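Local coordinates for protein tyrosine aminotransferase (Leishmania infantum, PDB 4IX8) that probably transfers the amino group of L-tyrosine to 2-oxoglutarate, using pyridoxal 5'-phosphate as cofactor, at residues A355-H360 and E430-I435. Sequence-based numbering, arbitrary orientation.
Sequences ARLLEH and EAVDRI
In the C-terminal part of this class I aminotransferase, the turn that leaves helix 337-355 lies against helix 425-442, with Arg356 and Leu357 meeting Val432, Asp433 and Ile435. The backbones come closest at Leu357 and Val432, whose CA atoms are 7.0 Å apart, close enough for their side chains to touch. Leu357 supplies one methyl, CD2, which rests on CG1 of Val432 at 3.9 Å and on CG2 of Ile435 at 3.8 Å. Both of these branches stand anti to their backbone N, which brings them to the face of the helix where leucine packs. Branched, uncharged residues suit this buried layer, which Ile436 and Ile362 extend around Leu357.

Arginine suits the border, its long aliphatic stem running beside the layer while its charged end reaches Asp433, an acid at the exposed margin. A bend at chi3 (29°) lays the Arg356 guanidinium over Val432, whose CG1 sits beneath one face, 3.8 Å from NH2. At the edge of the group the same NH2 donates to OD1 of Asp433 at 2.6 Å, a salt bridge with an N-H...O angle of 154°. The two planes are turned 56° apart, and one N-H and one oxygen join the pair. NH1 makes a weak hydrogen bond to OD1 of Asn429, one turn before Asp433. This is helical packing within the small, C-terminal domain of fold-type I aminotransferases.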
ATOM      1  N   ALA A 355     -14.384   0.807  33.313  1.00 50.40           N
ATOM      2  CA  ALA A 355     -15.663   0.730  33.998  1.00 56.25           C
ATOM      3  C   ALA A 355     -15.566   1.516  35.292  1.00 53.33           C
ATOM      4  O   ALA A 355     -16.555   2.084  35.732  1.00 59.12           O
ATOM      5  CB  ALA A 355     -16.054  -0.722  34.270  1.00 51.47           C
ATOM      6  N   ARG A 356     -14.372   1.606  35.862  1.00 54.24           N
ATOM      7  CA  ARG A 356     -14.199   2.344  37.108  1.00 68.70           C
ATOM      8  C   ARG A 356     -14.610   3.799  36.955  1.00 56.73           C
ATOM      9  O   ARG A 356     -15.045   4.405  37.925  1.00 58.74           O
ATOM     10  CB  ARG A 356     -12.749   2.283  37.618  1.00 57.48           C
ATOM     11  CG  ARG A 356     -12.289   0.914  38.147  1.00 75.11           C
ATOM     12  CD  ARG A 356     -10.810   0.971  38.732  1.00 73.90           C
ATOM     13  NE  ARG A 356     -10.533   2.316  39.250  1.00 60.68           N
ATOM     14  CZ  ARG A 356      -9.437   3.021  39.009  1.00 60.58           C
ATOM     15  NH1 ARG A 356      -8.430   2.507  38.327  1.00 59.37           N
ATOM     16  NH2 ARG A 356      -9.340   4.249  39.487  1.00 62.39           N
ATOM     17  N   LEU A 357     -14.528   4.339  35.746  1.00 54.74           N
ATOM     18  CA  LEU A 357     -14.940   5.724  35.495  1.00 54.84           C
ATOM     19  C   LEU A 357     -16.429   5.966  35.792  1.00 60.40           C
ATOM     20  O   LEU A 357     -16.820   7.088  36.121  1.00 57.65           O
ATOM     21  CB  LEU A 357     -14.671   6.121  34.040  1.00 52.47           C
ATOM     22  CG  LEU A 357     -13.200   6.329  33.651  1.00 51.90           C
ATOM     23  CD1 LEU A 357     -13.083   6.407  32.184  1.00 51.55           C
ATOM     24  CD2 LEU A 357     -12.594   7.591  34.302  1.00 56.38           C
ATOM     25  N   LEU A 358     -17.237   4.909  35.722  1.00 57.88           N
ATOM     26  CA  LEU A 358     -18.677   5.009  35.949  1.00 55.93           C
ATOM     27  C   LEU A 358     -19.038   5.046  37.444  1.00 66.02           C
ATOM     28  O   LEU A 358     -20.158   5.422  37.805  1.00 63.47           O
ATOM     29  CB  LEU A 358     -19.375   3.826  35.293  1.00 54.57           C
ATOM     30  CG  LEU A 358     -19.152   3.695  33.788  1.00 56.08           C
ATOM     31  CD1 LEU A 358     -19.762   2.412  33.247  1.00 59.86           C
ATOM     32  CD2 LEU A 358     -19.730   4.889  33.050  1.00 51.15           C
ATOM     33  N   GLU A 359     -18.095   4.680  38.316  1.00 60.04           N
ATOM     34  CA  GLU A 359     -18.379   4.649  39.741  1.00 62.85           C
ATOM     35  C   GLU A 359     -18.351   6.051  40.363  1.00 64.65           C
ATOM     36  O   GLU A 359     -18.835   6.231  41.459  1.00 67.09           O
ATOM     37  CB  GLU A 359     -17.392   3.727  40.468  1.00 66.76           C
ATOM     38  CG  GLU A 359     -17.469   2.279  40.012  1.00 68.66           C
ATOM     39  CD  GLU A 359     -16.325   1.406  40.543  1.00 71.64           C
ATOM     40  OE1 GLU A 359     -15.546   1.840  41.416  1.00 70.87           O
ATOM     41  OE2 GLU A 359     -16.196   0.265  40.064  1.00 81.81           O
ATOM     42  N   HIS A 360     -17.790   7.028  39.657  1.00 65.96           N
ATOM     43  CA  HIS A 360     -17.727   8.417  40.134  1.00 65.32           C
ATOM     44  C   HIS A 360     -18.677   9.282  39.318  1.00 66.58           C
ATOM     45  O   HIS A 360     -18.896   9.026  38.128  1.00 62.00           O
ATOM     46  CB  HIS A 360     -16.318   8.991  39.995  1.00 74.66           C
ATOM     47  CG  HIS A 360     -15.282   8.287  40.812  1.00 74.35           C
ATOM     48  ND1 HIS A 360     -14.618   7.154  40.371  1.00 70.84           N
ATOM     49  CD2 HIS A 360     -14.762   8.575  42.026  1.00 68.91           C
ATOM     50  CE1 HIS A 360     -13.763   6.764  41.296  1.00 66.30           C
ATOM     51  NE2 HIS A 360     -13.828   7.610  42.308  1.00 68.86           N
ATOM     52  N   GLU A 430      -3.510   3.706  36.158  1.00 60.49           N
ATOM     53  CA  GLU A 430      -2.901   4.984  36.455  1.00 60.72           C
ATOM     54  C   GLU A 430      -3.549   6.115  35.657  1.00 60.23           C
ATOM     55  O   GLU A 430      -3.763   7.203  36.176  1.00 68.66           O
ATOM     56  CB  GLU A 430      -1.411   4.947  36.145  1.00 59.14           C
ATOM     57  CG  GLU A 430      -0.670   6.175  36.648  1.00 84.69           C
ATOM     58  CD  GLU A 430       0.842   6.088  36.454  1.00 91.02           C
ATOM     59  OE1 GLU A 430       1.341   5.075  35.905  1.00 96.72           O
ATOM     60  OE2 GLU A 430       1.540   7.018  36.912  1.00 91.30           O
ATOM     61  N   ALA A 431      -3.921   5.847  34.416  1.00 56.01           N
ATOM     62  CA  ALA A 431      -4.424   6.907  33.553  1.00 57.65           C
ATOM     63  C   ALA A 431      -5.860   7.283  33.952  1.00 57.16           C
ATOM     64  O   ALA A 431      -6.249   8.457  33.929  1.00 56.00           O
ATOM     65  CB  ALA A 431      -4.360   6.485  32.111  1.00 51.64           C
ATOM     66  N   VAL A 432      -6.647   6.270  34.290  1.00 55.89           N
ATOM     67  CA  VAL A 432      -8.005   6.471  34.785  1.00 56.10           C
ATOM     68  C   VAL A 432      -8.022   7.289  36.064  1.00 59.63           C
ATOM     69  O   VAL A 432      -8.937   8.093  36.258  1.00 62.73           O
ATOM     70  CB  VAL A 432      -8.710   5.122  35.012  1.00 54.30           C
ATOM     71  CG1 VAL A 432      -9.944   5.271  35.893  1.00 55.95           C
ATOM     72  CG2 VAL A 432      -9.076   4.498  33.663  1.00 51.71           C
ATOM     73  N   ASP A 433      -7.043   7.073  36.950  1.00 60.13           N
ATOM     74  CA  ASP A 433      -6.978   7.857  38.187  1.00 61.85           C
ATOM     75  C   ASP A 433      -6.827   9.336  37.835  1.00 71.55           C
ATOM     76  O   ASP A 433      -7.491  10.188  38.421  1.00 68.43           O
ATOM     77  CB  ASP A 433      -5.797   7.428  39.099  1.00 63.72           C
ATOM     78  CG  ASP A 433      -5.963   6.027  39.704  1.00 72.96           C
ATOM     79  OD1 ASP A 433      -7.094   5.527  39.755  1.00 77.18           O
ATOM     80  OD2 ASP A 433      -4.955   5.416  40.133  1.00 71.06           O
ATOM     81  N   ARG A 434      -5.975   9.642  36.854  1.00 73.92           N
ATOM     82  CA  ARG A 434      -5.717  11.036  36.491  1.00 73.62           C
ATOM     83  C   ARG A 434      -6.916  11.688  35.820  1.00 69.56           C
ATOM     84  O   ARG A 434      -7.158  12.891  35.972  1.00 66.17           O
ATOM     85  CB  ARG A 434      -4.510  11.125  35.576  1.00 67.38           C
ATOM     86  CG  ARG A 434      -3.202  10.706  36.247  1.00 68.74           C
ATOM     87  CD  ARG A 434      -2.048  11.071  35.320  1.00 79.94           C
ATOM     88  NE  ARG A 434      -0.845  10.280  35.537  1.00 84.95           N
ATOM     89  CZ  ARG A 434       0.219  10.302  34.737  1.00 77.48           C
ATOM     90  NH1 ARG A 434       0.227  11.077  33.659  1.00 72.03           N
ATOM     91  NH2 ARG A 434       1.276   9.547  35.024  1.00 69.14           N
ATOM     92  N   ILE A 435      -7.699  10.859  35.142  1.00 58.13           N
ATOM     93  CA  ILE A 435      -8.886  11.310  34.469  1.00 56.96           C
ATOM     94  C   ILE A 435      -9.954  11.646  35.504  1.00 66.41           C
ATOM     95  O   ILE A 435     -10.637  12.667  35.400  1.00 64.19           O
ATOM     96  CB  ILE A 435      -9.379  10.245  33.527  1.00 54.44           C
ATOM     97  CG1 ILE A 435      -8.400  10.137  32.360  1.00 52.68           C
ATOM     98  CG2 ILE A 435     -10.756  10.612  32.965  1.00 59.47           C
ATOM     99  CD1 ILE A 435      -8.524   8.905  31.569  1.00 50.57           C
TER